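Local coordinates for alpha-catenin-like protein hmp-1 (Caenorhabditis elegans, PDB 5H5M), which links cadherin-bound beta-catenin to actin filaments at adherens junctions and is required for cell migration and cell shape changes in the embryo, at residues D12-Q15 with N16-I20; E35-C38 with E39-S43; G44-S47 with I48-E52; Q60-V63 with A64-N68; A163-S166 with C167-S170. One frame throughout, in Å; residues are numbered along the deposited sequence.

All five contacts are local, between residues three to five apart along the chain, and lie in the M domain. Contacts 2 and 3 follow each other on helix 27-49, their centres 14 Å apart. Contact 1, at the end of helix 6-17, touches contact 2, where Phe14 CB lies 3.7 Å from Ile41 CD1. Contact 4, on helix 56-80, packs against contacts 2 and 3: Val42 CG1 is 4.0 Å from Cys66 CB, and Ser45 CB is 3.6 Å from Cys66 SG. Contact 5 ends helix 142-166 and meets contact 3, where Ile48 CD1 lies 4.1 Å from Leu169 CD2. Its centre is about 20 Å from that of contact 4, and the two do not touch.

Contact 1 of 5, residues D12-Q15 with N16-I20; sequences DTFQ and NRIEI
Thr13 O takes two backbone bonds from the last turn of helix 6-17. Asn16 N reaches it at 2.8 Å from above the carbonyl plane. Arg17 N also lies 2.8 Å from Thr13 O, but nearly in line with its C=O bond. One step on, Ile18 N bonds to Phe14 O at 3.2 Å. Helical geometry gives way soon after, and the chain runs on as a loop to Ile20.

The side-chain contact joins Phe14 and Ile18, which cross at about a right angle. Ile18 chi1 (60°) sets CG1 between the backbone N and the carbonyl carbon, and CG2 beside the N. Both branches lie against Phe14 O, CG2 at 3.3 Å and CG1 at 3.4 Å. CG2 also sits over one face of the Phe14 ring, 3.8 Å from the centroid, in a CH-pi contact shifted toward CZ and CE1. An alanine at Ile18 would remove this CH-pi contact and is likely to open a gap over that face.

Arg17 bends away and pairs with Asp33. Phe14 meets His37 edge-to-face and also packs on Leu69 and Leu73 of helix 56-80. Ile18 touches Leu76 of that helix and Val100 of helix 92-122.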
# COMPACT_ATOMS: atom_id res chain seq x y z
N ASP A 12 14.47 15.29 3.92
CA ASP A 12 14.95 15.40 5.30
C ASP A 12 16.04 16.46 5.46
O ASP A 12 15.99 17.27 6.39
CB ASP A 12 15.48 14.04 5.78
CG ASP A 12 14.38 13.02 5.98
OD1 ASP A 12 13.21 13.43 6.14
OD2 ASP A 12 14.68 11.81 6.00
N THR A 13 17.01 16.46 4.56
CA THR A 13 18.09 17.44 4.61
C THR A 13 17.58 18.85 4.31
O THR A 13 18.03 19.82 4.93
CB THR A 13 19.23 17.09 3.62
OG1 THR A 13 18.70 16.99 2.29
CG2 THR A 13 19.88 15.77 4.00
N PHE A 14 16.65 18.96 3.37
CA PHE A 14 16.08 20.24 2.98
C PHE A 14 15.47 20.98 4.17
O PHE A 14 15.56 22.20 4.26
CB PHE A 14 15.02 20.05 1.90
CG PHE A 14 14.40 21.32 1.41
CD1 PHE A 14 15.13 22.23 0.66
CD2 PHE A 14 13.07 21.61 1.69
CE1 PHE A 14 14.56 23.40 0.20
CE2 PHE A 14 12.49 22.79 1.23
CZ PHE A 14 13.23 23.68 0.49
N GLN A 15 14.88 20.23 5.08
CA GLN A 15 14.26 20.81 6.27
C GLN A 15 15.30 21.41 7.21
O GLN A 15 14.95 22.16 8.12
CB GLN A 15 13.44 19.76 7.01
CG GLN A 15 12.10 19.45 6.36
CD GLN A 15 11.27 18.48 7.16
OE1 GLN A 15 11.80 17.55 7.78
NE2 GLN A 15 9.96 18.69 7.18
N ASN A 16 16.57 21.08 6.99
CA ASN A 16 17.65 21.65 7.78
C ASN A 16 18.42 22.71 6.99
O ASN A 16 18.90 23.68 7.56
CB ASN A 16 18.61 20.56 8.26
CG ASN A 16 17.98 19.64 9.29
OD1 ASN A 16 17.28 20.10 10.20
ND2 ASN A 16 18.22 18.35 9.15
N ARG A 17 18.53 22.50 5.68
CA ARG A 17 19.25 23.42 4.81
C ARG A 17 18.62 24.81 4.80
O ARG A 17 19.32 25.81 4.67
CB ARG A 17 19.32 22.87 3.38
CG ARG A 17 20.13 21.60 3.22
CD ARG A 17 21.56 21.77 3.73
NE ARG A 17 22.31 22.78 2.98
CZ ARG A 17 23.11 22.52 1.96
NH1 ARG A 17 23.26 21.27 1.54
NH2 ARG A 17 23.75 23.50 1.34
N ILE A 18 17.29 24.86 4.93
CA ILE A 18 16.57 26.13 4.88
C ILE A 18 16.72 26.92 6.17
O ILE A 18 16.32 28.08 6.25
CB ILE A 18 15.07 25.92 4.61
CG1 ILE A 18 14.45 25.07 5.72
CG2 ILE A 18 14.86 25.29 3.24
CD1 ILE A 18 12.97 24.86 5.57
N GLU A 19 17.30 26.29 7.19
CA GLU A 19 17.56 26.97 8.45
C GLU A 19 19.01 27.44 8.50
O GLU A 19 19.90 26.73 8.99
CB GLU A 19 17.25 26.05 9.63
CG GLU A 19 15.77 25.79 9.83
CD GLU A 19 15.48 24.81 10.95
OE1 GLU A 19 16.34 23.94 11.21
OE2 GLU A 19 14.40 24.92 11.57
N ILE A 20 19.24 28.64 7.99
CA ILE A 20 20.57 29.24 7.95
C ILE A 20 20.60 30.45 8.87
O ILE A 20 19.58 31.12 9.05
CB ILE A 20 20.96 29.67 6.52
CG1 ILE A 20 20.52 28.62 5.50
CG2 ILE A 20 22.45 29.94 6.42
CD1 ILE A 20 20.64 29.08 4.06

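Contact 2 of 5, residues E35-C38 with E39-S43; sequences EGHC and ERIVS
Arg40 folds back over the turn before it. One face of its guanidinium lies on Gly36 O and His37 CA, each 3.5 Å from its plane. NH1 is 3.5 Å from Gly36 O, and NH2 is 3.5 Å from His37 CA. A bend at chi3 (-70°) turns the group back in this way. The imidazole of His37 and the guanidinium are 28° apart in plane, and His37 CB is 3.9 Å from Arg40 NH2.

Cys38 SG lies 4.2 Å from Val42 CG2. Glu39 CG passes 3.1 Å from Glu35 O before its chain bends at chi2.

The backbone beneath is helical. Glu39 N, Arg40 N, Ile41 N and Val42 N bond to the carbonyls of Glu35, Gly36, His37 and Cys38, with a weak second bond from Arg40 N to His37 O. Glu39 O accepts both Ser43 N and Ser43 OG, from opposite faces of its plane.

Partners further out fix the polar ends. His37 NE2 bonds to Glu10 O, and Arg40 NE makes a long, weak ion pair with Glu10 OE2. Glu39 pairs with Arg70, and Glu35 with Arg31. This is the middle of helix 27-49 in a helical bundle: His37 and Ile41 face helix 6-17, Cys38 and Val42 helix 56-80.

The contact of the guanidinium with Gly36 O probably adds a modest electrostatic attraction. Any positive charge on His37 would probably be disfavoured, since Arg40 NH2 is 4.6 Å from His37 ND1.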
# COMPACT_ATOMS: atom_id res chain seq x y z
N GLU A 35 17.13 26.36 -4.21
CA GLU A 35 16.17 26.23 -5.30
C GLU A 35 16.39 24.92 -6.06
O GLU A 35 15.43 24.27 -6.48
CB GLU A 35 16.27 27.42 -6.26
CG GLU A 35 15.59 28.68 -5.75
CD GLU A 35 15.77 29.86 -6.69
OE1 GLU A 35 16.63 29.79 -7.58
OE2 GLU A 35 15.04 30.86 -6.52
N GLY A 36 17.65 24.53 -6.22
CA GLY A 36 17.98 23.27 -6.85
C GLY A 36 17.56 22.10 -5.98
O GLY A 36 17.07 21.08 -6.47
N HIS A 37 17.76 22.26 -4.68
CA HIS A 37 17.35 21.26 -3.69
C HIS A 37 15.84 21.03 -3.74
O HIS A 37 15.37 19.89 -3.76
CB HIS A 37 17.79 21.70 -2.29
CG HIS A 37 17.89 20.58 -1.30
ND1 HIS A 37 18.68 20.65 -0.18
CD2 HIS A 37 17.29 19.37 -1.26
CE1 HIS A 37 18.57 19.53 0.51
NE2 HIS A 37 17.73 18.73 -0.12
N CYS A 38 15.09 22.12 -3.78
CA CYS A 38 13.63 22.06 -3.85
C CYS A 38 13.14 21.39 -5.13
O CYS A 38 12.19 20.60 -5.10
CB CYS A 38 13.04 23.47 -3.76
SG CYS A 38 11.25 23.53 -3.95
N GLU A 39 13.79 21.69 -6.25
CA GLU A 39 13.37 21.14 -7.53
C GLU A 39 13.63 19.64 -7.62
O GLU A 39 12.93 18.92 -8.33
CB GLU A 39 14.08 21.86 -8.68
CG GLU A 39 13.67 23.32 -8.83
CD GLU A 39 12.17 23.50 -9.02
OE1 GLU A 39 11.56 22.70 -9.75
OE2 GLU A 39 11.61 24.44 -8.42
N ARG A 40 14.64 19.15 -6.90
CA ARG A 40 14.93 17.72 -6.87
C ARG A 40 13.85 16.99 -6.08
O ARG A 40 13.49 15.85 -6.41
CB ARG A 40 16.31 17.45 -6.26
CG ARG A 40 17.46 17.82 -7.18
CD ARG A 40 18.78 17.23 -6.70
NE ARG A 40 19.26 17.86 -5.47
CZ ARG A 40 19.96 18.98 -5.42
NH1 ARG A 40 20.27 19.63 -6.54
NH2 ARG A 40 20.35 19.48 -4.26
N ILE A 41 13.34 17.64 -5.04
CA ILE A 41 12.21 17.12 -4.28
C ILE A 41 10.96 17.06 -5.17
O ILE A 41 10.26 16.04 -5.20
CB ILE A 41 11.92 17.99 -3.04
CG1 ILE A 41 13.11 17.94 -2.07
CG2 ILE A 41 10.66 17.53 -2.34
CD1 ILE A 41 12.92 18.78 -0.83
N VAL A 42 10.71 18.14 -5.89
CA VAL A 42 9.53 18.23 -6.75
C VAL A 42 9.60 17.22 -7.89
O VAL A 42 8.60 16.58 -8.21
CB VAL A 42 9.37 19.66 -7.32
CG1 VAL A 42 8.25 19.70 -8.35
CG2 VAL A 42 9.11 20.65 -6.20
N SER A 43 10.79 17.05 -8.47
CA SER A 43 10.97 16.09 -9.56
C SER A 43 10.70 14.67 -9.10
O SER A 43 9.99 13.91 -9.77
CB SER A 43 12.37 16.20 -10.15
OG SER A 43 12.49 17.36 -10.96

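Contact 3 of 5, residues G44-S47 with I48-E52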
# COMPACT_ATOMS: atom_id res chain seq x y z
N GLY A 44 11.28 14.30 -7.97
CA GLY A 44 11.08 12.97 -7.41
C GLY A 44 9.64 12.73 -7.02
O GLY A 44 9.11 11.63 -7.20
N SER A 45 9.00 13.76 -6.49
CA SER A 45 7.59 13.68 -6.11
C SER A 45 6.70 13.49 -7.33
O SER A 45 5.68 12.82 -7.26
CB SER A 45 7.17 14.94 -5.35
OG SER A 45 7.85 15.04 -4.11
N ALA A 46 7.11 14.07 -8.45
CA ALA A 46 6.34 13.98 -9.68
C ALA A 46 6.35 12.55 -10.24
O ALA A 46 5.34 12.08 -10.76
CB ALA A 46 6.88 14.96 -10.72
N SER A 47 7.49 11.88 -10.13
CA SER A 47 7.62 10.51 -10.62
C SER A 47 6.65 9.59 -9.88
O SER A 47 6.05 8.69 -10.47
CB SER A 47 9.05 10.01 -10.45
OG SER A 47 9.95 10.70 -11.29
N ILE A 48 6.50 9.84 -8.59
CA ILE A 48 5.56 9.10 -7.76
C ILE A 48 4.13 9.49 -8.12
O ILE A 48 3.28 8.62 -8.32
CB ILE A 48 5.85 9.35 -6.27
CG1 ILE A 48 7.14 8.64 -5.87
CG2 ILE A 48 4.68 8.90 -5.41
CD1 ILE A 48 7.57 8.90 -4.44
N ALA A 49 3.88 10.79 -8.22
CA ALA A 49 2.56 11.29 -8.59
C ALA A 49 2.11 10.80 -9.96
O ALA A 49 0.96 10.39 -10.14
CB ALA A 49 2.54 12.82 -8.55
N ASP A 50 3.02 10.83 -10.93
CA ASP A 50 2.69 10.50 -12.31
C ASP A 50 2.97 9.05 -12.68
O ASP A 50 3.27 8.74 -13.83
CB ASP A 50 3.45 11.41 -13.28
CG ASP A 50 3.02 12.85 -13.17
OD1 ASP A 50 1.84 13.10 -12.85
OD2 ASP A 50 3.86 13.74 -13.41
N ALA A 51 2.88 8.16 -11.70
CA ALA A 51 2.82 6.74 -11.99
C ALA A 51 1.38 6.41 -12.34
O ALA A 51 0.46 6.91 -11.69
CB ALA A 51 3.30 5.91 -10.81
N GLU A 52 1.16 5.59 -13.37
CA GLU A 52 -0.21 5.28 -13.78
C GLU A 52 -0.82 4.19 -12.90
O GLU A 52 -1.91 3.69 -13.19
CB GLU A 52 -0.26 4.88 -15.25
CG GLU A 52 -1.04 5.86 -16.11
CD GLU A 52 -2.43 6.17 -15.56
OE1 GLU A 52 -3.37 5.41 -15.86
OE2 GLU A 52 -2.58 7.17 -14.82
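Asp50 folds back against Ala46 where helix 27-49 ends. Its CB lies 3.2 Å from Ala46 O. Its CG comes next, 3.4 Å from the same oxygen. At the tip the two branches part. OD2 stays 3.5 Å from Ala46 O, two acceptors that cannot bond, while OD1 forms a salt bridge with Lys59. With CG beside its own backbone N (chi1 -66°), the carboxylate is directed back along the helix. That puts negative charge by the C-terminal carbonyls, a setting likely to be unfavourable and probably eased by Lys59.

Asp50 N also bonds to Ala46 O, at 2.6 Å. Asp50 is the first residue to leave helical angles. One residue earlier, Ala49 N donates to Ser45 O at 2.9 Å, with an N-H...O angle of 162°. The bond from Ile48 N to Gly44 O is weak.

Ile48 CG1 is likewise beside its backbone N and leans back on Gly44 O, at 3.8 Å. Ser45 OG is satisfied by Ile41 O, one turn back.

This is the C-terminal end of a bundle helix. Ser45 and Ala49 pack on Ile62 of helix 56-80. Ile48 reaches Ala114 and Ile115 of helix 92-122, and touches Gln168 and Leu169 in the loop after helix 142-166.

Contact 4 of 5, residues Q60-V63 with A64-N68; sequences QKIV and AECNN
Gln60 O accepts Ala64 N at 2.9 Å, and Lys61 O accepts Glu65 N at 3.0 Å. Both are firm helical bonds, with N-H...O angles of 162° and 159°. Cys66 N divides its hydrogen between two carbonyls. The better bond goes to Ile62 O, and a weak one to Val63 O. Val63 O also takes Asn67 N at 3.3 Å. Within 64-68, Asn68 N continues the pattern by bonding to Ala64 O.

Several side chains lean back on these carbonyls. Asn67 swings its amide back along the helix (chi1 -65°). Its ND2 comes to 3.5 Å from Val63 O, but the angle is too poor for a hydrogen bond. Val63 CG1 is 4.2 Å from Asn67 ND2. On the inner side, Ile62 CG2 meets Cys66 SG at 4.3 Å.

Such unbroken i to i+4 bonding is that of a long helix in the helical bundles of the vinculin/alpha-catenin family. A coiled coil is predicted to include this part. Ile62 and Cys66 form one inward stripe facing helix 27-49, where Cys66 packs on Val42.

The polar ends are held locally. Asn68 ND2 makes a weak bond to Glu65 OE2, while Gln60 NE2 bonds to Glu56. Lys61 NZ has a weak bond to Asn57. Glu65 also touches Arg103 and His110 of helix 92-122.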
# COMPACT_ATOMS: atom_id res chain seq x y z
N GLN A 60 -3.09 14.46 -7.16
CA GLN A 60 -3.32 15.90 -7.19
C GLN A 60 -2.86 16.59 -5.91
O GLN A 60 -2.45 17.75 -5.94
CB GLN A 60 -4.80 16.20 -7.45
CG GLN A 60 -5.29 15.85 -8.87
CD GLN A 60 -4.41 16.40 -10.00
OE1 GLN A 60 -3.65 17.36 -9.82
NE2 GLN A 60 -4.51 15.78 -11.17
N LYS A 61 -2.92 15.88 -4.78
CA LYS A 61 -2.45 16.45 -3.53
C LYS A 61 -0.94 16.65 -3.58
O LYS A 61 -0.42 17.67 -3.11
CB LYS A 61 -2.82 15.55 -2.34
CG LYS A 61 -4.29 15.60 -1.98
CD LYS A 61 -4.59 14.75 -0.76
CE LYS A 61 -4.93 13.32 -1.16
NZ LYS A 61 -5.69 12.59 -0.11
N ILE A 62 -0.24 15.68 -4.15
CA ILE A 62 1.20 15.75 -4.31
C ILE A 62 1.59 16.92 -5.22
O ILE A 62 2.51 17.68 -4.91
CB ILE A 62 1.76 14.44 -4.88
CG1 ILE A 62 1.56 13.30 -3.88
CG2 ILE A 62 3.24 14.58 -5.23
CD1 ILE A 62 2.03 11.96 -4.37
N VAL A 63 0.88 17.05 -6.34
CA VAL A 63 1.10 18.15 -7.28
C VAL A 63 0.88 19.51 -6.62
O VAL A 63 1.71 20.41 -6.74
CB VAL A 63 0.18 18.02 -8.51
CG1 VAL A 63 0.23 19.27 -9.36
CG2 VAL A 63 0.56 16.80 -9.33
N ALA A 64 -0.23 19.65 -5.90
CA ALA A 64 -0.57 20.90 -5.23
C ALA A 64 0.46 21.29 -4.17
O ALA A 64 0.86 22.45 -4.08
CB ALA A 64 -1.95 20.80 -4.61
N GLU A 65 0.89 20.32 -3.37
CA GLU A 65 1.85 20.59 -2.30
C GLU A 65 3.24 20.90 -2.83
O GLU A 65 4.02 21.59 -2.17
CB GLU A 65 1.92 19.40 -1.33
CG GLU A 65 0.79 19.37 -0.31
CD GLU A 65 0.73 20.63 0.54
OE1 GLU A 65 1.80 21.19 0.85
OE2 GLU A 65 -0.38 21.06 0.89
N CYS A 66 3.56 20.41 -4.02
CA CYS A 66 4.82 20.76 -4.66
C CYS A 66 4.83 22.24 -5.03
O CYS A 66 5.83 22.92 -4.85
CB CYS A 66 5.07 19.90 -5.90
SG CYS A 66 5.58 18.22 -5.53
N ASN A 67 3.70 22.71 -5.55
CA ASN A 67 3.57 24.12 -5.91
C ASN A 67 3.59 25.01 -4.68
O ASN A 67 4.14 26.10 -4.70
CB ASN A 67 2.28 24.35 -6.71
CG ASN A 67 2.29 23.64 -8.05
OD1 ASN A 67 3.36 23.39 -8.62
ND2 ASN A 67 1.11 23.32 -8.57
N ASN A 68 2.98 24.53 -3.60
CA ASN A 68 2.98 25.25 -2.33
C ASN A 68 4.38 25.33 -1.74
O ASN A 68 4.78 26.36 -1.19
CB ASN A 68 2.02 24.61 -1.33
CG ASN A 68 0.57 24.64 -1.80
OD1 ASN A 68 0.19 25.46 -2.64
ND2 ASN A 68 -0.24 23.74 -1.26

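Contact 5 of 5, residues A163-S166 with C167-S170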
# COMPACT_ATOMS: atom_id res chain seq x y z
N ALA A 163 7.82 -2.92 -4.25
CA ALA A 163 8.92 -3.03 -3.30
C ALA A 163 10.02 -2.01 -3.60
O ALA A 163 10.52 -1.34 -2.69
CB ALA A 163 9.50 -4.44 -3.31
N ARG A 164 10.38 -1.88 -4.87
CA ARG A 164 11.43 -0.95 -5.27
C ARG A 164 10.97 0.50 -5.14
O ARG A 164 11.77 1.38 -4.82
CB ARG A 164 11.88 -1.25 -6.71
CG ARG A 164 12.68 -2.54 -6.82
CD ARG A 164 12.85 -2.98 -8.27
NE ARG A 164 13.75 -4.12 -8.37
CZ ARG A 164 13.78 -4.98 -9.39
NH1 ARG A 164 12.95 -4.83 -10.41
NH2 ARG A 164 14.64 -5.99 -9.39
N LEU A 165 9.69 0.74 -5.38
CA LEU A 165 9.12 2.08 -5.26
C LEU A 165 9.15 2.54 -3.80
O LEU A 165 9.38 3.71 -3.51
CB LEU A 165 7.68 2.11 -5.80
CG LEU A 165 6.90 3.43 -5.77
CD1 LEU A 165 7.36 4.35 -6.88
CD2 LEU A 165 5.40 3.19 -5.86
N SER A 166 8.94 1.59 -2.89
CA SER A 166 8.91 1.88 -1.46
C SER A 166 10.25 2.38 -0.92
O SER A 166 10.30 3.21 -0.01
CB SER A 166 8.48 0.64 -0.68
OG SER A 166 7.19 0.21 -1.07
N CYS A 167 11.34 1.88 -1.49
CA CYS A 167 12.68 2.16 -1.00
C CYS A 167 13.05 3.64 -1.07
O CYS A 167 13.87 4.12 -0.29
CB CYS A 167 13.70 1.32 -1.76
SG CYS A 167 13.57 -0.46 -1.43
N GLN A 168 12.43 4.37 -1.99
CA GLN A 168 12.70 5.79 -2.17
C GLN A 168 12.34 6.62 -0.94
O GLN A 168 12.89 7.70 -0.73
CB GLN A 168 11.94 6.34 -3.38
CG GLN A 168 11.98 5.47 -4.62
CD GLN A 168 11.27 6.12 -5.79
OE1 GLN A 168 10.97 7.32 -5.76
NE2 GLN A 168 10.98 5.33 -6.82
N LEU A 169 11.40 6.12 -0.14
CA LEU A 169 10.88 6.91 0.97
C LEU A 169 11.35 6.40 2.33
O LEU A 169 10.86 6.85 3.36
CB LEU A 169 9.36 6.92 0.93
CG LEU A 169 8.75 7.48 -0.36
CD1 LEU A 169 7.27 7.67 -0.18
CD2 LEU A 169 9.41 8.79 -0.74
N SER A 170 12.31 5.47 2.32
CA SER A 170 12.86 4.97 3.56
C SER A 170 14.33 5.37 3.71
O SER A 170 15.11 5.25 2.76
CB SER A 170 12.73 3.45 3.64
OG SER A 170 13.31 2.96 4.83
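Leu165 and Gln168 are brought together by their first torsions. Leu165 has CG anti to the backbone N (chi1 -180°), which carries CD1 toward the following turn. Gln168 has CG beside its own N (chi1 -44°) and runs out extended. It crosses the leucine obliquely, with NE2 3.8 Å from Leu165 CD1. Gln168 CG is closer to the backbone, 3.3 Å from Leu165 O. A glycine in place of Gln168 would strip this aliphatic stem and amide, and would probably leave Leu165 CD1 and Leu165 O without their neighbour.

Cys167 turns its sulfur back along the helix, with SG 3.4 Å from Ala163 O. Ser166 OG also turns back and bonds to Val162 O, which satisfies a buried hydroxyl.

The backbone bonds here span three residues. Cys167 N to Arg164 O and Gln168 N to Leu165 O are weak. Leu169 N to Ser166 O is better, at 3.1 Å and 163°, though the donor stands above the carbonyl plane. Backbone bonding between Gln168 and Ile8 ties the loop to helix 6-17. Ser170 OG bonds to Asp172 N, close to the start of helix 173-202.

Leu169 packs on Ile115 of helix 92-122, and Cys167 on Ile179 of helix 173-202. Such mostly weak i to i+3 bonds are those of 3-10-like turns near a helix C-terminus. Here they lead into a short buried connection between two long helices of the M domain.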